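Local coordinates for putative general stress protein 26 (Jannaschia sp., PDB 2QEA) that is of unconfirmed function but belongs to the pyridoxamine 5'-phosphate oxidase-like family of the FMN-binding clan and probably acts as a flavin-dependent oxidoreductase, possibly linked to stress, at residues Pro34-Asp37 with Ala43-Phe46; Gly27-Met32 with Gln66-Asp71; Ile128-Gly133 with Leu137-Lys142. All blocks are in the same frame, centred on the assembly; numbering follows the deposited sequence.

How the interactions relate
All three contacts reach the same antiparallel sheet of the pyridoxamine 5'-phosphate oxidase-like fold. Interaction 1 is nested in sequence inside the loop closed by interaction 2, and their centres lie about 14 Å apart; they touch directly, F46 and F67 meeting edge to face (F46 CZ to F67 CE1 3.4 Å) while F67 also packs on I44 and P34. Interaction 3 comes later in the chain, with its centre about 28 Å from that of interaction 1 and about 25 Å from that of interaction 2. It sits where strand 114-129, a neighbour of strand 44-49, gives way to helix 134-146. The first two therefore share one apolar interior, whereas the third builds a peripheral extension.

Interaction 1: residues Pro34-Asp37 with Ala43-Phe46; sequences PQTD and AIWF
A single antiparallel bridge joins residues 34-37, in the loop after strand 30-32, to strand 44-49 of the pyridoxamine 5'-phosphate oxidase-like fold: Q35 and W45 form a hydrogen-bonded pair. Both bonds of the pair are made. Q35 N donates to W45 O at 2.8 Å, in the carbonyl plane, and W45 N returns a bond to Q35 O at 3.1 Å, where the donor is tilted 24° from that plane. Q35 O also lies at the edge of the indole, in its plane, 3.4 Å from W45 CD1. With W45 CG beside the backbone N (chi1 -54°), the indole edge is brought close to the same oxygen that W45 N binds.

P34, I44 and F46 carry the apolar part. The pyrrolidine CB of P34 meets the branch methyl CG2 of I44 at 3.5 Å, and P34 CB also meets ring atom CE1 of F46 at 3.8 Å. That ring approaches P34 CA obliquely. L13 and W10 lie against I44. W45 points to the other side of the strand from I44 and F46 and stacks on F96. T36 closes the contact near the calcium-binding region: its side chain is about 8 Å from a calcium ion, and its methyl CG2 rests 3.8 Å from I44 CA.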
ATOM      1  N   PRO A  34      -5.851  -2.709  -9.485  1.00 47.16           N
ATOM      2  CA  PRO A  34      -6.884  -1.731  -9.853  1.00 47.40           C
ATOM      3  C   PRO A  34      -6.810  -1.358 -11.340  1.00 47.82           C
ATOM      4  O   PRO A  34      -5.717  -1.093 -11.858  1.00 48.14           O
ATOM      5  CB  PRO A  34      -6.552  -0.525  -8.970  1.00 47.19           C
ATOM      6  CG  PRO A  34      -5.085  -0.594  -8.802  1.00 47.79           C
ATOM      7  CD  PRO A  34      -4.769  -2.061  -8.711  1.00 47.39           C
ATOM      8  N   GLN A  35      -7.962  -1.374 -12.008  1.00 47.94           N
ATOM      9  CA  GLN A  35      -8.071  -1.029 -13.421  1.00 48.96           C
ATOM     10  C   GLN A  35      -8.955   0.207 -13.508  1.00 49.76           C
ATOM     11  O   GLN A  35     -10.106   0.171 -13.069  1.00 50.01           O
ATOM     12  CB  GLN A  35      -8.680  -2.186 -14.215  1.00 48.88           C
ATOM     13  CG  GLN A  35      -7.973  -3.541 -14.055  1.00 49.97           C
ATOM     14  CD  GLN A  35      -6.522  -3.534 -14.525  1.00 50.37           C
ATOM     15  OE1 GLN A  35      -6.199  -3.002 -15.586  1.00 50.62           O
ATOM     16  NE2 GLN A  35      -5.646  -4.149 -13.739  1.00 53.27           N
ATOM     17  N   THR A  36      -8.401   1.309 -14.020  1.00 50.23           N
ATOM     18  CA  THR A  36      -9.130   2.576 -14.166  1.00 50.65           C
ATOM     19  C   THR A  36      -8.780   3.287 -15.472  1.00 51.13           C
ATOM     20  O   THR A  36      -7.843   2.901 -16.181  1.00 51.41           O
ATOM     21  CB  THR A  36      -8.846   3.546 -12.984  1.00 50.54           C
ATOM     22  OG1 THR A  36      -7.462   3.922 -12.974  1.00 51.73           O
ATOM     23  CG2 THR A  36      -9.202   2.913 -11.644  1.00 50.39           C
ATOM     24  N   ASP A  37      -9.573   4.307 -15.781  1.00 51.51           N
ATOM     25  CA  ASP A  37      -9.377   5.162 -16.950  1.00 51.93           C
ATOM     26  C   ASP A  37      -9.743   6.575 -16.492  1.00 51.77           C
ATOM     27  O   ASP A  37     -10.876   6.799 -16.061  1.00 51.19           O
ATOM     28  CB  ASP A  37     -10.267   4.687 -18.108  1.00 52.19           C
ATOM     29  CG  ASP A  37      -9.880   5.294 -19.459  1.00 52.94           C
ATOM     30  OD1 ASP A  37      -9.311   6.408 -19.525  1.00 55.08           O
ATOM     31  OD2 ASP A  37     -10.167   4.637 -20.482  1.00 52.25           O
ATOM     32  N   ALA A  43     -14.961   5.304 -10.332  1.00 47.44           N
ATOM     33  CA  ALA A  43     -14.892   3.921  -9.834  1.00 47.00           C
ATOM     34  C   ALA A  43     -13.552   3.240 -10.151  1.00 46.72           C
ATOM     35  O   ALA A  43     -12.918   3.543 -11.169  1.00 46.62           O
ATOM     36  CB  ALA A  43     -16.037   3.109 -10.418  1.00 46.25           C
ATOM     37  N   ILE A  44     -13.142   2.327  -9.262  1.00 46.13           N
ATOM     38  CA  ILE A  44     -11.922   1.519  -9.406  1.00 45.47           C
ATOM     39  C   ILE A  44     -12.402   0.083  -9.637  1.00 45.32           C
ATOM     40  O   ILE A  44     -13.137  -0.462  -8.806  1.00 45.15           O
ATOM     41  CB  ILE A  44     -11.011   1.587  -8.160  1.00 45.29           C
ATOM     42  CG1 ILE A  44     -10.666   3.046  -7.808  1.00 45.61           C
ATOM     43  CG2 ILE A  44      -9.732   0.784  -8.404  1.00 42.64           C
ATOM     44  CD1 ILE A  44      -9.804   3.206  -6.558  1.00 45.06           C
ATOM     45  N   TRP A  45     -11.972  -0.520 -10.749  1.00 44.91           N
ATOM     46  CA  TRP A  45     -12.426  -1.853 -11.174  1.00 44.86           C
ATOM     47  C   TRP A  45     -11.401  -2.957 -10.897  1.00 44.93           C
ATOM     48  O   TRP A  45     -10.194  -2.725 -11.026  1.00 45.11           O
ATOM     49  CB  TRP A  45     -12.768  -1.825 -12.665  1.00 44.47           C
ATOM     50  CG  TRP A  45     -13.763  -0.754 -13.024  1.00 44.25           C
ATOM     51  CD1 TRP A  45     -13.500   0.564 -13.286  1.00 44.86           C
ATOM     52  CD2 TRP A  45     -15.177  -0.908 -13.145  1.00 43.70           C
ATOM     53  NE1 TRP A  45     -14.662   1.234 -13.576  1.00 45.14           N
ATOM     54  CE2 TRP A  45     -15.710   0.357 -13.496  1.00 44.32           C
ATOM     55  CE3 TRP A  45     -16.050  -1.995 -12.997  1.00 43.27           C
ATOM     56  CZ2 TRP A  45     -17.083   0.566 -13.703  1.00 44.35           C
ATOM     57  CZ3 TRP A  45     -17.415  -1.791 -13.201  1.00 44.12           C
ATOM     58  CH2 TRP A  45     -17.919  -0.516 -13.551  1.00 44.49           C
ATOM     59  N   PHE A  46     -11.896  -4.142 -10.514  1.00 44.61           N
ATOM     60  CA  PHE A  46     -11.064  -5.325 -10.223  1.00 44.52           C
ATOM     61  C   PHE A  46     -11.668  -6.588 -10.844  1.00 44.55           C
ATOM     62  O   PHE A  46     -12.882  -6.786 -10.773  1.00 44.52           O
ATOM     63  CB  PHE A  46     -10.934  -5.558  -8.712  1.00 44.57           C
ATOM     64  CG  PHE A  46     -10.444  -4.366  -7.943  1.00 45.08           C
ATOM     65  CD1 PHE A  46      -9.076  -4.157  -7.738  1.00 44.59           C
ATOM     66  CD2 PHE A  46     -11.357  -3.449  -7.406  1.00 45.34           C
ATOM     67  CE1 PHE A  46      -8.619  -3.040  -7.014  1.00 45.32           C
ATOM     68  CE2 PHE A  46     -10.918  -2.336  -6.685  1.00 45.75           C
ATOM     69  CZ  PHE A  46      -9.548  -2.126  -6.486  1.00 45.84           C
TER

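Interaction 2: residues Gly27-Met32 with Gln66-Asp71; sequences GRLIPM and QFVVSD
L29 and V68 meet through side chains alone, within the antiparallel sheet of the pyridoxamine 5'-phosphate oxidase-like fold. Strand 19-23 pairs with both strand 30-32 and strand 63-71, so the two segments are not adjacent strands; accordingly no hydrogen bond joins them, and the nearest CA atoms, those of L29 and Q66, are 8.0 Å apart.

The tight part is the isobutyl end of L29. Its CD1 touches V68 CG2 at 3.6 Å, the two side chains crossing at about a right angle. L29 crosses Q66 in the same way, and there the fit is slacker: L29 CD2 is 3.9 Å from Q66 OE1, and Q66 CB is 4.1 Å from L29 CD2. Extended beyond CG, with CG anti to the backbone N (chi1 -174°), Q66 brings OE1 up to the two leucine methyls, CD2 nearer than CD1, while NE2 is held by a hydrogen bond to D79 OD1 of its own chain. M20 adds further packing on L29.

Away from this buried patch the contact thins out. G27 and R28 touch nothing of 66-71, and G27 is exposed. R28 instead turns to the second subunit, where it packs on T157, and L29 N donates a hydrogen bond to D79 OD2 of that subunit; the leucine thus links sheet and dimer interface. M32, a selenomethionine, packs on F46 and T48 instead of on 66-71, and M32 CB comes no closer than 5.2 Å to F67 CE1.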
ATOM      1  N   GLY A  27     -11.930  -9.912   7.684  1.00 53.37           N
ATOM      2  CA  GLY A  27     -10.534 -10.255   7.414  1.00 53.38           C
ATOM      3  C   GLY A  27      -9.608  -9.061   7.270  1.00 53.24           C
ATOM      4  O   GLY A  27      -9.912  -7.961   7.747  1.00 53.92           O
ATOM      5  N   ARG A  28      -8.480  -9.295   6.603  1.00 52.56           N
ATOM      6  CA  ARG A  28      -7.469  -8.272   6.331  1.00 51.71           C
ATOM      7  C   ARG A  28      -7.468  -7.880   4.855  1.00 50.38           C
ATOM      8  O   ARG A  28      -8.131  -8.517   4.030  1.00 49.82           O
ATOM      9  CB  ARG A  28      -6.090  -8.784   6.747  1.00 52.27           C
ATOM     10  CG  ARG A  28      -5.960  -9.032   8.242  1.00 53.42           C
ATOM     11  CD  ARG A  28      -4.504  -9.166   8.644  1.00 57.31           C
ATOM     12  NE  ARG A  28      -4.340  -9.411  10.077  1.00 58.14           N
ATOM     13  CZ  ARG A  28      -4.419 -10.599  10.690  1.00 59.04           C
ATOM     14  NH1 ARG A  28      -4.681 -11.733  10.026  1.00 59.98           N
ATOM     15  NH2 ARG A  28      -4.242 -10.653  12.011  1.00 60.19           N
ATOM     16  N   LEU A  29      -6.734  -6.814   4.540  1.00 49.55           N
ATOM     17  CA  LEU A  29      -6.601  -6.322   3.163  1.00 48.77           C
ATOM     18  C   LEU A  29      -5.668  -7.258   2.381  1.00 47.83           C
ATOM     19  O   LEU A  29      -4.662  -7.719   2.931  1.00 47.53           O
ATOM     20  CB  LEU A  29      -6.039  -4.895   3.136  1.00 48.75           C
ATOM     21  CG  LEU A  29      -6.794  -3.791   3.889  1.00 48.17           C
ATOM     22  CD1 LEU A  29      -5.942  -2.528   3.968  1.00 46.68           C
ATOM     23  CD2 LEU A  29      -8.139  -3.500   3.239  1.00 44.86           C
ATOM     24  N   ILE A  30      -6.017  -7.534   1.117  1.00 46.95           N
ATOM     25  CA  ILE A  30      -5.229  -8.402   0.216  1.00 46.16           C
ATOM     26  C   ILE A  30      -4.839  -7.639  -1.061  1.00 46.02           C
ATOM     27  O   ILE A  30      -5.578  -6.733  -1.472  1.00 45.58           O
ATOM     28  CB  ILE A  30      -5.982  -9.723  -0.139  1.00 46.15           C
ATOM     29  CG1 ILE A  30      -7.299  -9.464  -0.898  1.00 46.70           C
ATOM     30  CG2 ILE A  30      -6.243 -10.528   1.133  1.00 42.92           C
ATOM     31  CD1 ILE A  30      -8.002 -10.735  -1.351  1.00 45.85           C
ATOM     32  N   PRO A  31      -3.701  -8.011  -1.701  1.00 45.63           N
ATOM     33  CA  PRO A  31      -3.285  -7.315  -2.927  1.00 45.41           C
ATOM     34  C   PRO A  31      -4.197  -7.603  -4.135  1.00 45.52           C
ATOM     35  O   PRO A  31      -4.525  -8.766  -4.391  1.00 45.45           O
ATOM     36  CB  PRO A  31      -1.867  -7.848  -3.169  1.00 45.07           C
ATOM     37  CG  PRO A  31      -1.865  -9.184  -2.555  1.00 45.63           C
ATOM     38  CD  PRO A  31      -2.737  -9.072  -1.342  1.00 45.58           C
HETATM   39  N   MSE A  32      -4.613  -6.538  -4.827  1.00 45.73           N
HETATM   40  CA  MSE A  32      -5.468  -6.599  -6.031  1.00 45.97           C
HETATM   41  C   MSE A  32      -4.941  -5.624  -7.091  1.00 46.24           C
HETATM   42  O   MSE A  32      -4.220  -4.685  -6.755  1.00 46.03           O
HETATM   43  CB  MSE A  32      -6.908  -6.218  -5.685  1.00 45.95           C
HETATM   44  CG  MSE A  32      -7.584  -7.108  -4.657  1.00 46.51           C
HETATM   45 SE   MSE A  32      -7.881  -8.916  -5.295  0.75 51.78          SE
HETATM   46  CE  MSE A  32      -9.293  -8.532  -6.586  1.00 42.01           C
ATOM     47  N   GLN A  66     -12.618  -0.839   1.996  1.00 46.81           N
ATOM     48  CA  GLN A  66     -11.402  -0.040   2.097  1.00 46.09           C
ATOM     49  C   GLN A  66     -10.463  -0.414   0.952  1.00 46.08           C
ATOM     50  O   GLN A  66     -10.364  -1.589   0.593  1.00 46.26           O
ATOM     51  CB  GLN A  66     -10.703  -0.300   3.432  1.00 45.59           C
ATOM     52  CG  GLN A  66      -9.486   0.596   3.701  1.00 44.61           C
ATOM     53  CD  GLN A  66      -8.787   0.295   5.014  1.00 45.67           C
ATOM     54  OE1 GLN A  66      -9.108  -0.669   5.712  1.00 47.58           O
ATOM     55  NE2 GLN A  66      -7.812   1.125   5.353  1.00 43.22           N
ATOM     56  N   PHE A  67      -9.789   0.592   0.394  1.00 46.03           N
ATOM     57  CA  PHE A  67      -8.783   0.395  -0.650  1.00 46.11           C
ATOM     58  C   PHE A  67      -7.591   1.298  -0.344  1.00 46.09           C
ATOM     59  O   PHE A  67      -7.721   2.522  -0.375  1.00 45.63           O
ATOM     60  CB  PHE A  67      -9.353   0.670  -2.040  1.00 46.50           C
ATOM     61  CG  PHE A  67      -8.384   0.380  -3.157  1.00 46.50           C
ATOM     62  CD1 PHE A  67      -7.896  -0.919  -3.349  1.00 46.94           C
ATOM     63  CD2 PHE A  67      -7.975   1.392  -4.036  1.00 46.97           C
ATOM     64  CE1 PHE A  67      -6.992  -1.204  -4.386  1.00 46.73           C
ATOM     65  CE2 PHE A  67      -7.080   1.118  -5.084  1.00 46.46           C
ATOM     66  CZ  PHE A  67      -6.594  -0.182  -5.261  1.00 46.10           C
ATOM     67  N   VAL A  68      -6.450   0.680  -0.038  1.00 46.95           N
ATOM     68  CA  VAL A  68      -5.224   1.384   0.326  1.00 46.83           C
ATOM     69  C   VAL A  68      -4.238   1.314  -0.840  1.00 47.59           C
ATOM     70  O   VAL A  68      -4.036   0.239  -1.415  1.00 48.86           O
ATOM     71  CB  VAL A  68      -4.605   0.781   1.605  1.00 46.76           C
ATOM     72  CG1 VAL A  68      -3.318   1.496   1.985  1.00 47.12           C
ATOM     73  CG2 VAL A  68      -5.599   0.854   2.756  1.00 46.81           C
ATOM     74  N   VAL A  69      -3.643   2.462  -1.178  1.00 47.76           N
ATOM     75  CA  VAL A  69      -2.645   2.590  -2.249  1.00 47.65           C
ATOM     76  C   VAL A  69      -1.356   3.186  -1.667  1.00 48.17           C
ATOM     77  O   VAL A  69      -1.410   4.063  -0.799  1.00 48.15           O
ATOM     78  CB  VAL A  69      -3.166   3.496  -3.403  1.00 48.14           C
ATOM     79  CG1 VAL A  69      -2.110   3.664  -4.507  1.00 46.17           C
ATOM     80  CG2 VAL A  69      -4.443   2.929  -3.991  1.00 46.31           C
ATOM     81  N   SER A  70      -0.214   2.677  -2.132  1.00 48.44           N
ATOM     82  CA  SER A  70       1.116   3.171  -1.747  1.00 48.96           C
ATOM     83  C   SER A  70       2.066   2.839  -2.899  1.00 49.25           C
ATOM     84  O   SER A  70       2.494   1.695  -3.029  1.00 50.41           O
ATOM     85  CB  SER A  70       1.579   2.535  -0.433  1.00 49.45           C
ATOM     86  OG  SER A  70       2.863   3.011  -0.047  1.00 49.09           O
ATOM     87  N   ASP A  71       2.350   3.833  -3.742  1.00 49.60           N
ATOM     88  CA  ASP A  71       3.169   3.659  -4.951  1.00 49.96           C
ATOM     89  C   ASP A  71       4.239   4.759  -5.037  1.00 50.31           C
ATOM     90  O   ASP A  71       3.909   5.932  -5.238  1.00 50.28           O
ATOM     91  CB  ASP A  71       2.231   3.678  -6.171  1.00 50.03           C
ATOM     92  CG  ASP A  71       2.887   3.157  -7.447  1.00 50.35           C
ATOM     93  OD1 ASP A  71       3.915   3.713  -7.889  1.00 52.10           O
ATOM     94  OD2 ASP A  71       2.331   2.208  -8.042  1.00 49.16           O
TER

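Interaction 3: residues Ile128-Gly133 with Leu137-Lys142; sequences ITEGGG and LYEIAK
G133 O accepts a hydrogen bond from L137 N at 3.3 Å, with an N-H...O angle of 169° and a C=O...N angle of 162°, the i to i+4 link of a first helical turn that starts from G133 at the N-cap of helix 134-146. The turn directly follows the loop 130-133 that leaves strand 114-129. Farther along, the bonds A141 N to L137 O and K142 N to Y138 O continue the helical pattern.

The same glycine oxygen also has an aliphatic neighbour, since L137 CG, the branch point of the leucine side chain, lies 3.5 Å from G133 O. Away from the helix start, E130 and E139 reach each other across the turn. E130 is extended beyond CG and sends OE2 to within 4.0 Å of E139 CG. E139 has CG anti to its own N, and its CG and OE1 lie equally near E130 OE2. The two side chains cross at about a right angle and their carboxylate planes stand 80° apart, with E130 OE2 and E139 OE1 at 4.0 Å.

Two like charges at that separation would be expected to repel; R135, in the first turn of the same helix, probably offsets this in part. It makes a salt bridge to E130 OE1 and a long, weak ion pair with E139 OE1, while E139 OE2 accepts a hydrogen bond from D151 N. The chemistry therefore implies that R135 holds E130 firmly by comparison and E139 only weakly, so that the charged link from loop to helix rests chiefly on the E130-R135 pair, with the D151 backbone fixing the other oxygen of E139.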
ATOM      1  N   ILE A 128       0.066  13.257  -2.547  1.00 51.12           N
ATOM      2  CA  ILE A 128       0.587  13.365  -3.908  1.00 51.66           C
ATOM      3  C   ILE A 128       2.006  13.918  -3.757  1.00 51.78           C
ATOM      4  O   ILE A 128       2.160  14.997  -3.188  1.00 51.47           O
ATOM      5  CB  ILE A 128      -0.293  14.344  -4.738  1.00 51.97           C
ATOM      6  CG1 ILE A 128      -1.740  13.839  -4.859  1.00 54.13           C
ATOM      7  CG2 ILE A 128       0.266  14.580  -6.125  1.00 53.12           C
ATOM      8  CD1 ILE A 128      -1.899  12.524  -5.594  1.00 54.28           C
ATOM      9  N   THR A 129       3.022  13.183  -4.225  1.00 52.50           N
ATOM     10  CA  THR A 129       4.439  13.613  -4.129  1.00 53.60           C
ATOM     11  C   THR A 129       5.183  13.516  -5.459  1.00 55.25           C
ATOM     12  O   THR A 129       4.746  12.832  -6.380  1.00 55.00           O
ATOM     13  CB  THR A 129       5.242  12.783  -3.088  1.00 53.41           C
ATOM     14  OG1 THR A 129       5.460  11.452  -3.575  1.00 53.65           O
ATOM     15  CG2 THR A 129       4.527  12.739  -1.738  1.00 52.76           C
ATOM     16  N   GLU A 130       6.357  14.145  -5.513  1.00 57.49           N
ATOM     17  CA  GLU A 130       7.208  14.160  -6.722  1.00 59.57           C
ATOM     18  C   GLU A 130       7.833  12.800  -7.132  1.00 59.91           C
ATOM     19  O   GLU A 130       8.446  12.715  -8.203  1.00 60.19           O
ATOM     20  CB  GLU A 130       8.281  15.258  -6.601  1.00 59.37           C
ATOM     21  CG  GLU A 130       7.668  16.679  -6.569  1.00 61.45           C
ATOM     22  CD  GLU A 130       8.653  17.807  -6.245  1.00 61.61           C
ATOM     23  OE1 GLU A 130       8.300  18.973  -6.517  1.00 64.47           O
ATOM     24  OE2 GLU A 130       9.758  17.554  -5.715  1.00 67.88           O
ATOM     25  N   GLY A 131       7.685  11.763  -6.295  1.00 60.39           N
ATOM     26  CA  GLY A 131       8.149  10.398  -6.581  1.00 60.69           C
ATOM     27  C   GLY A 131       9.388  10.029  -5.789  1.00 61.43           C
ATOM     28  O   GLY A 131       9.604  10.554  -4.692  1.00 62.27           O
ATOM     29  N   GLY A 132      10.177   9.101  -6.338  1.00 61.55           N
ATOM     30  CA  GLY A 132      11.445   8.648  -5.740  1.00 61.56           C
ATOM     31  C   GLY A 132      12.571   8.485  -6.752  1.00 61.61           C
ATOM     32  O   GLY A 132      13.457   7.645  -6.556  1.00 61.76           O
ATOM     33  N   GLY A 133      12.545   9.305  -7.811  1.00 61.33           N
ATOM     34  CA  GLY A 133      13.526   9.274  -8.899  1.00 60.93           C
ATOM     35  C   GLY A 133      14.424  10.499  -8.885  1.00 60.72           C
ATOM     36  O   GLY A 133      14.856  10.936  -7.817  1.00 60.88           O
ATOM     37  N   LEU A 137      15.737  12.971  -5.413  1.00 48.32           N
ATOM     38  CA  LEU A 137      17.166  13.098  -5.070  1.00 47.27           C
ATOM     39  C   LEU A 137      17.619  14.565  -5.111  1.00 46.29           C
ATOM     40  O   LEU A 137      18.379  14.999  -4.241  1.00 46.22           O
ATOM     41  CB  LEU A 137      18.050  12.252  -6.000  1.00 46.97           C
ATOM     42  CG  LEU A 137      17.846  10.732  -6.002  1.00 47.06           C
ATOM     43  CD1 LEU A 137      18.720  10.096  -7.076  1.00 45.39           C
ATOM     44  CD2 LEU A 137      18.126  10.110  -4.637  1.00 46.34           C
ATOM     45  N   TYR A 138      17.143  15.310  -6.116  1.00 45.42           N
ATOM     46  CA  TYR A 138      17.430  16.747  -6.247  1.00 44.40           C
ATOM     47  C   TYR A 138      16.824  17.554  -5.089  1.00 43.69           C
ATOM     48  O   TYR A 138      17.492  18.433  -4.538  1.00 43.33           O
ATOM     49  CB  TYR A 138      16.931  17.311  -7.601  1.00 44.21           C
ATOM     50  CG  TYR A 138      17.026  18.827  -7.695  1.00 44.46           C
ATOM     51  CD1 TYR A 138      18.226  19.451  -8.045  1.00 44.23           C
ATOM     52  CD2 TYR A 138      15.920  19.642  -7.387  1.00 44.88           C
ATOM     53  CE1 TYR A 138      18.324  20.852  -8.105  1.00 44.62           C
ATOM     54  CE2 TYR A 138      16.009  21.044  -7.439  1.00 45.13           C
ATOM     55  CZ  TYR A 138      17.215  21.642  -7.801  1.00 44.86           C
ATOM     56  OH  TYR A 138      17.312  23.014  -7.856  1.00 45.68           O
ATOM     57  N   GLU A 139      15.568  17.259  -4.743  1.00 43.26           N
ATOM     58  CA  GLU A 139      14.846  17.996  -3.689  1.00 43.13           C
ATOM     59  C   GLU A 139      15.471  17.814  -2.294  1.00 41.43           C
ATOM     60  O   GLU A 139      15.526  18.775  -1.522  1.00 41.10           O
ATOM     61  CB  GLU A 139      13.347  17.633  -3.684  1.00 43.45           C
ATOM     62  CG  GLU A 139      12.440  18.624  -2.930  1.00 47.56           C
ATOM     63  CD  GLU A 139      12.403  20.032  -3.536  1.00 51.09           C
ATOM     64  OE1 GLU A 139      12.673  20.192  -4.748  1.00 53.24           O
ATOM     65  OE2 GLU A 139      12.094  20.985  -2.787  1.00 55.15           O
ATOM     66  N   ILE A 140      15.929  16.598  -1.985  1.00 40.12           N
ATOM     67  CA  ILE A 140      16.627  16.310  -0.714  1.00 39.28           C
ATOM     68  C   ILE A 140      17.986  17.022  -0.699  1.00 38.47           C
ATOM     69  O   ILE A 140      18.328  17.653   0.295  1.00 38.39           O
ATOM     70  CB  ILE A 140      16.772  14.776  -0.423  1.00 39.27           C
ATOM     71  CG1 ILE A 140      15.496  14.215   0.219  1.00 40.36           C
ATOM     72  CG2 ILE A 140      17.879  14.493   0.591  1.00 37.84           C
ATOM     73  CD1 ILE A 140      14.228  14.405  -0.567  1.00 42.47           C
ATOM     74  N   ALA A 141      18.735  16.921  -1.800  1.00 38.08           N
ATOM     75  CA  ALA A 141      20.030  17.612  -1.950  1.00 38.01           C
ATOM     76  C   ALA A 141      19.891  19.144  -1.886  1.00 38.30           C
ATOM     77  O   ALA A 141      20.754  19.818  -1.310  1.00 38.03           O
ATOM     78  CB  ALA A 141      20.712  17.202  -3.253  1.00 37.80           C
ATOM     79  N   LYS A 142      18.815  19.675  -2.478  1.00 38.41           N
ATOM     80  CA  LYS A 142      18.528  21.122  -2.456  1.00 38.88           C
ATOM     81  C   LYS A 142      18.146  21.596  -1.047  1.00 38.47           C
ATOM     82  O   LYS A 142      18.508  22.713  -0.663  1.00 37.52           O
ATOM     83  CB  LYS A 142      17.450  21.495  -3.494  1.00 39.12           C
ATOM     84  CG  LYS A 142      17.257  23.005  -3.716  1.00 41.26           C
ATOM     85  CD  LYS A 142      16.112  23.628  -2.903  1.00 43.72           C
ATOM     86  CE  LYS A 142      14.750  23.351  -3.533  1.00 44.68           C
ATOM     87  NZ  LYS A 142      14.569  24.075  -4.831  1.00 44.49           N
TER